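Local coordinates for protein probable starch synthase 4, chloroplastic/amyloplastic (Arabidopsis thaliana, PDB 6GNE) that is a probable plant starch synthase with the two-domain GT-B glycosyltransferase fold, seen here holding adenosine-5'-diphosphate and glycans, at residues His294-Gln299 and Arg309-Cys314; Lys322-Ile327 and Pro350-Glu355; His329-Thr334 and Gln361-His366; Leu335-Gln340 and Tyr453-Ala458. One frame throughout, in Å; residues are numbered along the deposited sequence.

Contact 1: His294-Gln299 and Arg309-Cys314; sequences HALRKQ and RPLVGC
The guanidinium of R297 meets the backbone of R309: R309 O approaches it obliquely, 3.2 Å from R297 NH2. Its NH1 end is tied to the same residue through water 1, which accepts from R297 NH1 at 3.1 Å and from R309 N at 3.2 Å. The third nitrogen, NE, is hydrogen-bonded to Q340 OE1, so the water at NH1 and the glutamine at NE together limit how this flat group can turn. The R297 chain reaches that place by running extended from CG to NE, after a first torsion that sets CG beside its own backbone N (chi1 -73°). The guanidinium of R309 is inclined by 54° to that of R297. It turns away to a salt bridge between NE and E306 OE2, and 6.1 Å separates R297 NH2 from R309 NE. R309 O also takes a hydrogen bond from K293 NZ.

Next to this polar group the contact is apolar. L296 and L311 cross at about a right angle and touch through one methyl each, CD2 to CD2 at 4.1 Å, while A386 of helix 377-386 packs against both leucines. P310 and V312 meet helix 448-464. Helix 287-300 thus packs beside strand 311-317, whose parallel sheet has the order 3-2-1-4-5-6 of a Rossmann-like domain, as in the second half of GT-B proteins.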
# COMPACT_ATOMS: atom_id res chain seq x y z
N HIS A 294 -26.65 0.16 10.52
CA HIS A 294 -27.55 1.07 11.23
C HIS A 294 -26.76 2.17 12.00
O HIS A 294 -27.10 3.34 11.92
CB HIS A 294 -28.46 0.27 12.15
CG HIS A 294 -29.48 1.10 12.87
ND1 HIS A 294 -29.23 1.65 14.12
CD2 HIS A 294 -30.74 1.48 12.54
CE1 HIS A 294 -30.31 2.29 14.53
NE2 HIS A 294 -31.24 2.22 13.58
N ALA A 295 -25.70 1.78 12.70
CA ALA A 295 -24.92 2.72 13.48
C ALA A 295 -24.32 3.83 12.59
O ALA A 295 -24.40 5.02 12.95
CB ALA A 295 -23.81 1.99 14.25
N LEU A 296 -23.77 3.45 11.43
CA LEU A 296 -23.15 4.42 10.52
C LEU A 296 -24.18 5.38 9.93
O LEU A 296 -23.92 6.58 9.87
CB LEU A 296 -22.42 3.73 9.40
CG LEU A 296 -21.65 4.67 8.49
CD1 LEU A 296 -20.46 5.32 9.18
CD2 LEU A 296 -21.17 3.89 7.27
N ARG A 297 -25.32 4.86 9.51
CA ARG A 297 -26.44 5.71 9.08
C ARG A 297 -26.81 6.77 10.13
O ARG A 297 -26.92 7.96 9.81
CB ARG A 297 -27.67 4.87 8.73
CG ARG A 297 -27.54 4.12 7.42
CD ARG A 297 -28.69 3.15 7.27
NE ARG A 297 -28.91 2.78 5.88
CZ ARG A 297 -29.84 1.91 5.44
NH1 ARG A 297 -30.67 1.27 6.27
NH2 ARG A 297 -29.93 1.67 4.14
N LYS A 298 -26.96 6.30 11.36
CA LYS A 298 -27.32 7.13 12.52
C LYS A 298 -26.21 8.17 12.79
O LYS A 298 -26.49 9.34 13.00
CB LYS A 298 -27.61 6.23 13.72
CG LYS A 298 -27.96 6.89 15.03
CD LYS A 298 -28.93 6.02 15.83
CE LYS A 298 -30.40 6.22 15.39
NZ LYS A 298 -31.42 5.72 16.37
N GLN A 299 -24.94 7.76 12.75
CA GLN A 299 -23.86 8.72 12.98
C GLN A 299 -23.84 9.80 11.89
O GLN A 299 -23.62 10.96 12.20
CB GLN A 299 -22.51 8.03 13.08
CG GLN A 299 -21.34 8.98 13.32
CD GLN A 299 -20.01 8.24 13.39
OE1 GLN A 299 -19.75 7.60 14.39
NE2 GLN A 299 -19.19 8.32 12.33
N ARG A 309 -32.08 -1.11 1.25
CA ARG A 309 -31.45 -0.10 0.43
C ARG A 309 -29.94 -0.38 0.53
O ARG A 309 -29.39 -0.31 1.63
CB ARG A 309 -31.83 1.29 0.92
CG ARG A 309 -31.51 2.37 -0.07
CD ARG A 309 -31.97 3.75 0.35
NE ARG A 309 -33.12 4.23 -0.42
CZ ARG A 309 -33.09 5.04 -1.49
NH1 ARG A 309 -34.25 5.38 -2.05
NH2 ARG A 309 -31.96 5.55 -2.02
N PRO A 310 -29.27 -0.73 -0.58
CA PRO A 310 -27.85 -1.06 -0.51
C PRO A 310 -26.97 0.19 -0.25
O PRO A 310 -27.19 1.24 -0.87
CB PRO A 310 -27.56 -1.66 -1.89
CG PRO A 310 -28.53 -1.00 -2.78
CD PRO A 310 -29.77 -0.80 -1.96
N LEU A 311 -26.04 0.06 0.68
CA LEU A 311 -25.07 1.11 1.00
C LEU A 311 -23.80 0.82 0.22
O LEU A 311 -23.18 -0.21 0.41
CB LEU A 311 -24.78 1.13 2.50
CG LEU A 311 -23.77 2.16 2.99
CD1 LEU A 311 -24.33 3.57 2.83
CD2 LEU A 311 -23.43 1.92 4.44
N VAL A 312 -23.42 1.74 -0.66
CA VAL A 312 -22.20 1.62 -1.47
C VAL A 312 -21.14 2.45 -0.77
O VAL A 312 -21.35 3.63 -0.49
CB VAL A 312 -22.42 2.17 -2.90
CG1 VAL A 312 -21.11 2.09 -3.70
CG2 VAL A 312 -23.54 1.41 -3.62
N GLY A 313 -20.02 1.84 -0.46
CA GLY A 313 -18.90 2.56 0.17
C GLY A 313 -17.72 2.69 -0.78
O GLY A 313 -17.57 1.92 -1.75
N CYS A 314 -16.91 3.70 -0.52
CA CYS A 314 -15.69 3.96 -1.24
C CYS A 314 -14.74 4.64 -0.28
O CYS A 314 -15.07 5.70 0.28
CB CYS A 314 -15.95 4.87 -2.44
SG CYS A 314 -14.45 5.28 -3.37
O HOH W 1 -31.76 -1.03 4.44

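Contact 2: Lys322-Ile327 and Pro350-Glu355; sequences KGVHLI and PHIQRE. With ADP (adenosine-5'-diphosphate), chain F.
V324 and I352 make the buried, apolar part of this contact, each directing its CB at the other helix. V324 CG2 and I352 CD1 meet at 4.3 Å, close to where the backbones are nearest, with 8.3 Å between V324 CA and I352 CA. P320 and S347 also pack on I352, which helps to enclose this side.

The outer side is polar and open to solvent. H325 is exposed, and its ND1 stays 4.3 Å from E355 OE1, a separation that suits an electrostatic influence better than a direct bond. Any attraction would depend on whether the histidine is protonated. The same carboxylate oxygen makes a long, weak ion pair with R328 NE.

Ahead of the helix, G323 holds the N-cap position with a positive phi of 70°. The K322 chain, bent at chi2, runs to the adenosine-5'-diphosphate, where NZ donates to O3B at 2.9 Å and to the bridging O3A at 3.1 Å. A salt bridge to E397 OE1 adds a third partner to that ammonium. The turn leading into helix 324-336, with its first residues, thus joins two features characteristic of a GT-B second domain: helix-helix packing beside the sheet and a lysine of the nucleotide pocket.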
# COMPACT_ATOMS: atom_id res chain seq x y z
N LYS A 322 -7.12 6.12 -9.26
CA LYS A 322 -8.29 5.49 -8.67
C LYS A 322 -9.59 5.65 -9.48
O LYS A 322 -10.65 5.18 -9.05
CB LYS A 322 -8.48 6.04 -7.25
CG LYS A 322 -7.27 5.82 -6.37
CD LYS A 322 -7.01 4.33 -6.08
CE LYS A 322 -5.95 4.16 -5.02
NZ LYS A 322 -5.44 2.78 -4.94
N GLY A 323 -9.51 6.30 -10.64
CA GLY A 323 -10.65 6.49 -11.51
C GLY A 323 -11.65 7.47 -10.89
O GLY A 323 -12.80 7.13 -10.66
N VAL A 324 -11.19 8.67 -10.58
CA VAL A 324 -12.02 9.64 -9.87
C VAL A 324 -13.27 10.10 -10.62
O VAL A 324 -14.27 10.44 -9.97
CB VAL A 324 -11.25 10.89 -9.41
CG1 VAL A 324 -10.46 10.54 -8.14
CG2 VAL A 324 -10.41 11.50 -10.53
N HIS A 325 -13.20 10.12 -11.97
CA HIS A 325 -14.38 10.47 -12.77
C HIS A 325 -15.45 9.39 -12.61
O HIS A 325 -16.64 9.73 -12.53
CB HIS A 325 -14.03 10.71 -14.26
CG HIS A 325 -13.17 11.92 -14.48
ND1 HIS A 325 -13.55 13.18 -14.07
CD2 HIS A 325 -11.94 12.06 -15.05
CE1 HIS A 325 -12.59 14.04 -14.37
NE2 HIS A 325 -11.60 13.39 -14.97
N LEU A 326 -15.03 8.12 -12.56
CA LEU A 326 -15.92 7.00 -12.28
C LEU A 326 -16.47 6.99 -10.87
O LEU A 326 -17.61 6.62 -10.66
CB LEU A 326 -15.25 5.65 -12.60
CG LEU A 326 -14.93 5.47 -14.07
CD1 LEU A 326 -14.13 4.19 -14.26
CD2 LEU A 326 -16.23 5.48 -14.92
N ILE A 327 -15.67 7.40 -9.89
CA ILE A 327 -16.14 7.53 -8.53
C ILE A 327 -17.21 8.62 -8.46
O ILE A 327 -18.28 8.41 -7.88
CB ILE A 327 -15.00 7.84 -7.56
CG1 ILE A 327 -14.08 6.61 -7.46
CG2 ILE A 327 -15.53 8.15 -6.18
CD1 ILE A 327 -12.75 6.84 -6.77
N PRO A 350 -5.48 19.87 -5.60
CA PRO A 350 -6.56 20.83 -5.28
C PRO A 350 -7.78 20.88 -6.21
O PRO A 350 -8.88 21.07 -5.71
CB PRO A 350 -5.83 22.18 -5.29
CG PRO A 350 -4.46 21.85 -4.84
CD PRO A 350 -4.15 20.48 -5.41
N HIS A 351 -7.61 20.73 -7.51
CA HIS A 351 -8.78 20.77 -8.42
C HIS A 351 -9.70 19.57 -8.20
O HIS A 351 -10.90 19.67 -8.36
CB HIS A 351 -8.42 20.98 -9.91
CG HIS A 351 -8.00 19.73 -10.62
ND1 HIS A 351 -8.90 18.86 -11.21
CD2 HIS A 351 -6.76 19.23 -10.88
CE1 HIS A 351 -8.24 17.86 -11.77
NE2 HIS A 351 -6.94 18.05 -11.58
N ILE A 352 -9.13 18.44 -7.82
CA ILE A 352 -9.87 17.23 -7.45
C ILE A 352 -10.53 17.43 -6.08
O ILE A 352 -11.70 17.09 -5.90
CB ILE A 352 -8.99 15.96 -7.45
CG1 ILE A 352 -8.36 15.77 -8.83
CG2 ILE A 352 -9.78 14.72 -7.06
CD1 ILE A 352 -7.69 14.43 -9.08
N GLN A 353 -9.80 18.00 -5.12
CA GLN A 353 -10.40 18.33 -3.82
C GLN A 353 -11.60 19.29 -4.02
O GLN A 353 -12.67 19.07 -3.47
CB GLN A 353 -9.36 18.91 -2.85
CG GLN A 353 -9.76 18.92 -1.37
CD GLN A 353 -9.77 17.54 -0.68
OE1 GLN A 353 -9.20 16.55 -1.15
NE2 GLN A 353 -10.42 17.50 0.46
N ARG A 354 -11.41 20.32 -4.83
CA ARG A 354 -12.43 21.34 -5.11
C ARG A 354 -13.69 20.71 -5.78
O ARG A 354 -14.82 21.05 -5.43
CB ARG A 354 -11.78 22.41 -5.99
CG ARG A 354 -12.44 23.77 -6.07
CD ARG A 354 -11.44 24.89 -6.26
NE ARG A 354 -10.65 24.68 -7.49
CZ ARG A 354 -9.34 24.40 -7.57
NH1 ARG A 354 -8.54 24.35 -6.49
NH2 ARG A 354 -8.80 24.22 -8.78
N GLU A 355 -13.50 19.76 -6.69
CA GLU A 355 -14.59 19.09 -7.41
C GLU A 355 -15.45 18.26 -6.45
O GLU A 355 -16.69 18.30 -6.51
CB GLU A 355 -14.01 18.19 -8.52
CG GLU A 355 -14.99 17.61 -9.56
CD GLU A 355 -14.37 16.40 -10.32
OE1 GLU A 355 -15.10 15.44 -10.71
OE2 GLU A 355 -13.12 16.35 -10.52
PB ADP F . -3.05 2.94 -2.26
O1B ADP F . -1.79 2.29 -1.77
O2B ADP F . -3.62 4.04 -1.40
O3B ADP F . -2.91 3.38 -3.70
PA ADP F . -4.22 0.45 -1.36
O1A ADP F . -5.56 -0.17 -1.60
O2A ADP F . -3.04 -0.44 -1.65
O3A ADP F . -4.20 1.80 -2.23
O5' ADP F . -4.06 0.95 0.16
C5' ADP F . -4.98 1.88 0.76
C4' ADP F . -5.01 1.84 2.30
O4' ADP F . -5.22 3.16 2.81
C3' ADP F . -6.16 1.03 2.85
O3' ADP F . -5.80 0.56 4.14
C2' ADP F . -7.27 2.04 2.99
O2' ADP F . -8.24 1.66 3.95
C1' ADP F . -6.50 3.24 3.45
N9 ADP F . -7.12 4.53 3.08
C8 ADP F . -7.09 5.12 1.88
N7 ADP F . -7.73 6.32 1.93
C5 ADP F . -8.17 6.50 3.19
C6 ADP F . -8.92 7.55 3.94
N6 ADP F . -9.35 8.67 3.30
N1 ADP F . -9.17 7.33 5.26
C2 ADP F . -8.75 6.19 5.87
N3 ADP F . -8.07 5.21 5.24
C4 ADP F . -7.76 5.31 3.93

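Contact 3: His329-Thr334 and Gln361-His366; sequences HAIYRT and QQFKSH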
# COMPACT_ATOMS: atom_id res chain seq x y z
N HIS A 329 -19.14 9.61 -10.91
CA HIS A 329 -20.31 9.07 -11.58
C HIS A 329 -21.07 8.12 -10.69
O HIS A 329 -22.29 8.14 -10.64
CB HIS A 329 -19.95 8.36 -12.88
CG HIS A 329 -21.10 7.63 -13.51
ND1 HIS A 329 -22.21 8.29 -13.99
CD2 HIS A 329 -21.34 6.31 -13.71
CE1 HIS A 329 -23.07 7.41 -14.48
NE2 HIS A 329 -22.56 6.20 -14.33
N ALA A 330 -20.35 7.27 -9.98
CA ALA A 330 -20.94 6.25 -9.11
C ALA A 330 -21.79 6.84 -8.00
O ALA A 330 -22.74 6.20 -7.57
CB ALA A 330 -19.85 5.37 -8.52
N ILE A 331 -21.43 8.04 -7.53
CA ILE A 331 -22.22 8.68 -6.51
C ILE A 331 -23.64 8.89 -7.04
O ILE A 331 -24.62 8.46 -6.40
CB ILE A 331 -21.61 10.01 -6.05
CG1 ILE A 331 -20.33 9.77 -5.26
CG2 ILE A 331 -22.59 10.79 -5.16
CD1 ILE A 331 -19.44 11.01 -5.13
N TYR A 332 -23.74 9.52 -8.19
CA TYR A 332 -25.04 9.85 -8.78
C TYR A 332 -25.79 8.63 -9.26
O TYR A 332 -27.00 8.56 -9.13
CB TYR A 332 -24.90 10.89 -9.92
CG TYR A 332 -24.36 12.20 -9.44
CD1 TYR A 332 -25.20 13.14 -8.90
CD2 TYR A 332 -22.98 12.48 -9.48
CE1 TYR A 332 -24.71 14.35 -8.45
CE2 TYR A 332 -22.46 13.70 -9.04
CZ TYR A 332 -23.34 14.64 -8.52
OH TYR A 332 -22.90 15.86 -8.07
N ARG A 333 -25.08 7.66 -9.80
CA ARG A 333 -25.73 6.48 -10.32
C ARG A 333 -26.34 5.63 -9.18
O ARG A 333 -27.45 5.09 -9.30
CB ARG A 333 -24.75 5.64 -11.14
CG ARG A 333 -25.40 4.51 -11.92
CD ARG A 333 -26.48 5.06 -12.84
NE ARG A 333 -26.82 4.11 -13.88
CZ ARG A 333 -27.65 4.36 -14.89
NH1 ARG A 333 -28.24 5.54 -15.01
NH2 ARG A 333 -27.86 3.43 -15.80
N THR A 334 -25.57 5.50 -8.10
CA THR A 334 -26.00 4.80 -6.92
C THR A 334 -27.29 5.40 -6.42
O THR A 334 -28.24 4.67 -6.10
CB THR A 334 -24.93 4.87 -5.83
OG1 THR A 334 -23.79 4.10 -6.22
CG2 THR A 334 -25.46 4.33 -4.52
N GLN A 361 -21.12 19.61 -0.64
CA GLN A 361 -22.08 20.66 -0.29
C GLN A 361 -23.49 20.42 -0.83
O GLN A 361 -24.52 20.63 -0.14
CB GLN A 361 -21.64 22.02 -0.92
CG GLN A 361 -20.99 23.03 0.03
CD GLN A 361 -19.53 22.71 0.35
OE1 GLN A 361 -18.61 23.37 -0.17
NE2 GLN A 361 -19.30 21.67 1.19
N GLN A 362 -23.51 19.99 -2.08
CA GLN A 362 -24.73 19.53 -2.77
C GLN A 362 -25.55 18.51 -1.93
O GLN A 362 -26.79 18.51 -1.98
CB GLN A 362 -24.33 18.93 -4.14
CG GLN A 362 -25.38 19.02 -5.23
CD GLN A 362 -24.81 18.78 -6.62
OE1 GLN A 362 -24.39 19.71 -7.29
NE2 GLN A 362 -24.79 17.55 -7.05
N PHE A 363 -24.84 17.68 -1.15
CA PHE A 363 -25.44 16.63 -0.30
C PHE A 363 -25.24 16.79 1.23
O PHE A 363 -25.36 15.81 1.97
CB PHE A 363 -24.88 15.25 -0.75
CG PHE A 363 -25.26 14.84 -2.18
CD1 PHE A 363 -26.58 14.56 -2.54
CD2 PHE A 363 -24.29 14.71 -3.16
CE1 PHE A 363 -26.92 14.21 -3.84
CE2 PHE A 363 -24.62 14.33 -4.46
CZ PHE A 363 -25.93 14.11 -4.81
N LYS A 364 -24.97 18.01 1.71
CA LYS A 364 -24.64 18.29 3.16
C LYS A 364 -25.33 17.37 4.19
O LYS A 364 -24.65 16.67 4.98
CB LYS A 364 -25.01 19.74 3.55
CG LYS A 364 -24.00 20.85 3.24
CD LYS A 364 -24.63 22.21 3.56
CE LYS A 364 -24.00 23.36 2.78
NZ LYS A 364 -22.63 23.70 3.27
N SER A 365 -26.67 17.42 4.17
CA SER A 365 -27.51 16.58 5.04
C SER A 365 -28.57 15.85 4.21
O SER A 365 -29.74 15.80 4.58
CB SER A 365 -28.15 17.39 6.16
OG SER A 365 -28.88 18.45 5.61
N HIS A 366 -28.14 15.29 3.08
CA HIS A 366 -28.99 14.42 2.27
C HIS A 366 -29.20 13.10 3.01
O HIS A 366 -28.32 12.62 3.74
CB HIS A 366 -28.33 14.12 0.90
CG HIS A 366 -29.29 13.63 -0.14
ND1 HIS A 366 -29.35 12.32 -0.54
CD2 HIS A 366 -30.24 14.28 -0.86
CE1 HIS A 366 -30.28 12.18 -1.46
NE2 HIS A 366 -30.82 13.36 -1.69
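Y332 reaches Q362 and F363 by its ring, not by the direction of its CB. With CG set beside the backbone N (chi1 -63°), the ring extends from the flank of helix 324-336 and brings OH and CE1 across. Q362 comes from the other side on an extended chain. Its NE2 arrives at the tyrosine's edge, in the ring plane, although the amide itself is turned well out of that plane. The bond from Q362 NE2 to Y332 OH is 2.7 Å long but bent, 117° at the hydrogen, and therefore weak.

F363 offers its far rim: Y332 CE1 lies near the plane of the phenylalanine ring, 3.8 Å from F363 CZ. The two rings are inclined at 52° with centroids 5.8 Å apart, an oblique pairing. I331 adds its CG2 methyl, which approaches F363 CE2 to 4.1 Å.

The contact sets the middle of helix 324-336 against residues 362-363, where the chain passes from helix 350-362 toward strand 369-372. I331 and F363 also both pack on V369 of that edge strand, I331 touches F341 of strand 340-346 as well, and helix 448-464 runs along another side of helix 324-336, meeting A330 and R333.

Contact 4: Leu335-Gln340 and Tyr453-Ala458; sequences LELGGQ and YALERA
Just after L337, the leucine that meets L455 across the contact, G339 N points back to T334 O, probably as a hydrogen bond. G338 N donates to L335 O at 3.1 Å. These two backward bonds, with the positive phi of G338 (86°), define a Schellman motif that ends helix 324-336. L337 O, carried past the regular helix, is taken by K463 NZ of helix 448-464, so a polar tie accompanies the apolar contact.

That contact is made by one methyl. L337 CD2 lies 3.9 Å from L455 CD2 and 4.1 Å from L455 CG, and it also comes to 4.2 Å from E456 CA, resting on the helix backbone as well as on a side chain. L455 meets it with CG anti to the backbone N (chi1 -168°), and the two leucine side chains cross obliquely. E456 contributes its backbone CA, while its carboxylate is turned outward. The backbones are nearest at this same place, with 7.8 Å between L337 CA and E456 CA.

Farther round helix 448-464, R457 is held by salt bridges to D427 and D429. L455 packs in addition on R333, T334 and I414, while A454 and A458 also rest on I414 of strand 412-416 and on edge strand 441-443. Helix 448-464 thus packs on the sheet, beside the closing turn of helix 324-336.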
# COMPACT_ATOMS: atom_id res chain seq x y z
N LEU A 335 -27.31 6.72 -6.32
CA LEU A 335 -28.49 7.44 -5.94
C LEU A 335 -29.66 7.20 -6.94
O LEU A 335 -30.78 6.93 -6.53
CB LEU A 335 -28.14 8.92 -5.87
CG LEU A 335 -29.23 9.88 -5.44
CD1 LEU A 335 -29.68 9.54 -4.04
CD2 LEU A 335 -28.74 11.29 -5.50
N GLU A 336 -29.38 7.28 -8.24
CA GLU A 336 -30.40 7.05 -9.26
C GLU A 336 -31.04 5.66 -9.15
O GLU A 336 -32.24 5.50 -9.32
CB GLU A 336 -29.78 7.25 -10.65
CG GLU A 336 -30.78 7.15 -11.80
CD GLU A 336 -30.17 7.50 -13.14
OE1 GLU A 336 -28.92 7.61 -13.27
OE2 GLU A 336 -30.94 7.61 -14.10
N LEU A 337 -30.20 4.67 -8.82
CA LEU A 337 -30.62 3.28 -8.71
C LEU A 337 -31.30 2.95 -7.37
O LEU A 337 -31.68 1.79 -7.16
CB LEU A 337 -29.43 2.34 -8.94
CG LEU A 337 -29.21 1.72 -10.33
CD1 LEU A 337 -29.38 2.72 -11.45
CD2 LEU A 337 -27.82 1.11 -10.42
N GLY A 338 -31.44 3.94 -6.47
CA GLY A 338 -32.12 3.77 -5.20
C GLY A 338 -31.26 3.24 -4.07
O GLY A 338 -31.78 2.60 -3.16
N GLY A 339 -29.94 3.48 -4.13
CA GLY A 339 -29.02 3.11 -3.06
C GLY A 339 -28.53 4.35 -2.35
O GLY A 339 -28.89 5.46 -2.71
N GLN A 340 -27.71 4.13 -1.33
CA GLN A 340 -26.99 5.18 -0.60
C GLN A 340 -25.50 5.05 -0.85
O GLN A 340 -25.02 4.00 -1.25
CB GLN A 340 -27.27 5.06 0.89
CG GLN A 340 -28.76 5.08 1.26
CD GLN A 340 -29.02 4.88 2.74
OE1 GLN A 340 -28.45 3.99 3.36
NE2 GLN A 340 -29.89 5.70 3.31
N TYR A 453 -23.08 -1.26 -16.05
CA TYR A 453 -23.50 -2.65 -16.16
C TYR A 453 -23.10 -3.47 -14.93
O TYR A 453 -23.92 -4.25 -14.44
CB TYR A 453 -22.97 -3.29 -17.46
CG TYR A 453 -23.57 -4.66 -17.76
CD1 TYR A 453 -24.97 -4.84 -17.80
CD2 TYR A 453 -22.73 -5.79 -17.98
CE1 TYR A 453 -25.52 -6.08 -18.06
CE2 TYR A 453 -23.27 -7.04 -18.24
CZ TYR A 453 -24.66 -7.18 -18.29
OH TYR A 453 -25.23 -8.40 -18.56
N ALA A 454 -21.90 -3.27 -14.41
CA ALA A 454 -21.52 -3.92 -13.15
C ALA A 454 -22.38 -3.45 -11.97
O ALA A 454 -22.81 -4.26 -11.15
CB ALA A 454 -20.05 -3.71 -12.85
N LEU A 455 -22.62 -2.15 -11.87
CA LEU A 455 -23.41 -1.61 -10.78
C LEU A 455 -24.88 -2.09 -10.86
O LEU A 455 -25.45 -2.50 -9.84
CB LEU A 455 -23.33 -0.09 -10.77
CG LEU A 455 -23.88 0.59 -9.51
CD1 LEU A 455 -22.92 0.42 -8.35
CD2 LEU A 455 -24.09 2.08 -9.74
N GLU A 456 -25.47 -2.04 -12.05
CA GLU A 456 -26.83 -2.54 -12.31
C GLU A 456 -26.96 -3.98 -11.82
O GLU A 456 -27.88 -4.29 -11.06
CB GLU A 456 -27.15 -2.44 -13.81
CG GLU A 456 -28.50 -2.98 -14.27
CD GLU A 456 -28.65 -3.06 -15.82
OE1 GLU A 456 -27.65 -3.28 -16.55
OE2 GLU A 456 -29.79 -2.95 -16.35
N ARG A 457 -26.02 -4.85 -12.21
CA ARG A 457 -26.09 -6.26 -11.81
C ARG A 457 -25.93 -6.44 -10.33
O ARG A 457 -26.61 -7.23 -9.73
CB ARG A 457 -25.10 -7.14 -12.58
CG ARG A 457 -25.44 -7.24 -14.07
CD ARG A 457 -24.46 -8.10 -14.86
NE ARG A 457 -23.12 -7.52 -14.95
CZ ARG A 457 -22.05 -7.94 -14.27
NH1 ARG A 457 -20.90 -7.32 -14.42
NH2 ARG A 457 -22.09 -9.00 -13.45
N ALA A 458 -25.07 -5.66 -9.71
CA ALA A 458 -24.85 -5.75 -8.29
C ALA A 458 -26.11 -5.34 -7.52
O ALA A 458 -26.51 -6.02 -6.58
CB ALA A 458 -23.67 -4.90 -7.88

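How the contacts relate
All four contacts belong to the Rossmann-like second domain, around its six-stranded parallel sheet. Contact 1 closes before the others open; contacts 2, 3 and 4 interleave along the chain and share helix 324-336, using its start, middle and end in turn. Contacts 2 and 3 also share helix 350-362, and their centres are about 14 Å apart. Centre to centre, contact 1 lies about 13 Å from contact 3, where V312 CG2 packs on T334 CG2 at 3.6 Å, and about 15 Å from contact 4, joined through V312 N and Q340 O at 2.8 Å. One helix after the first strand thus runs from the nucleotide pocket at contact 2 to the Schellman turn at contact 4.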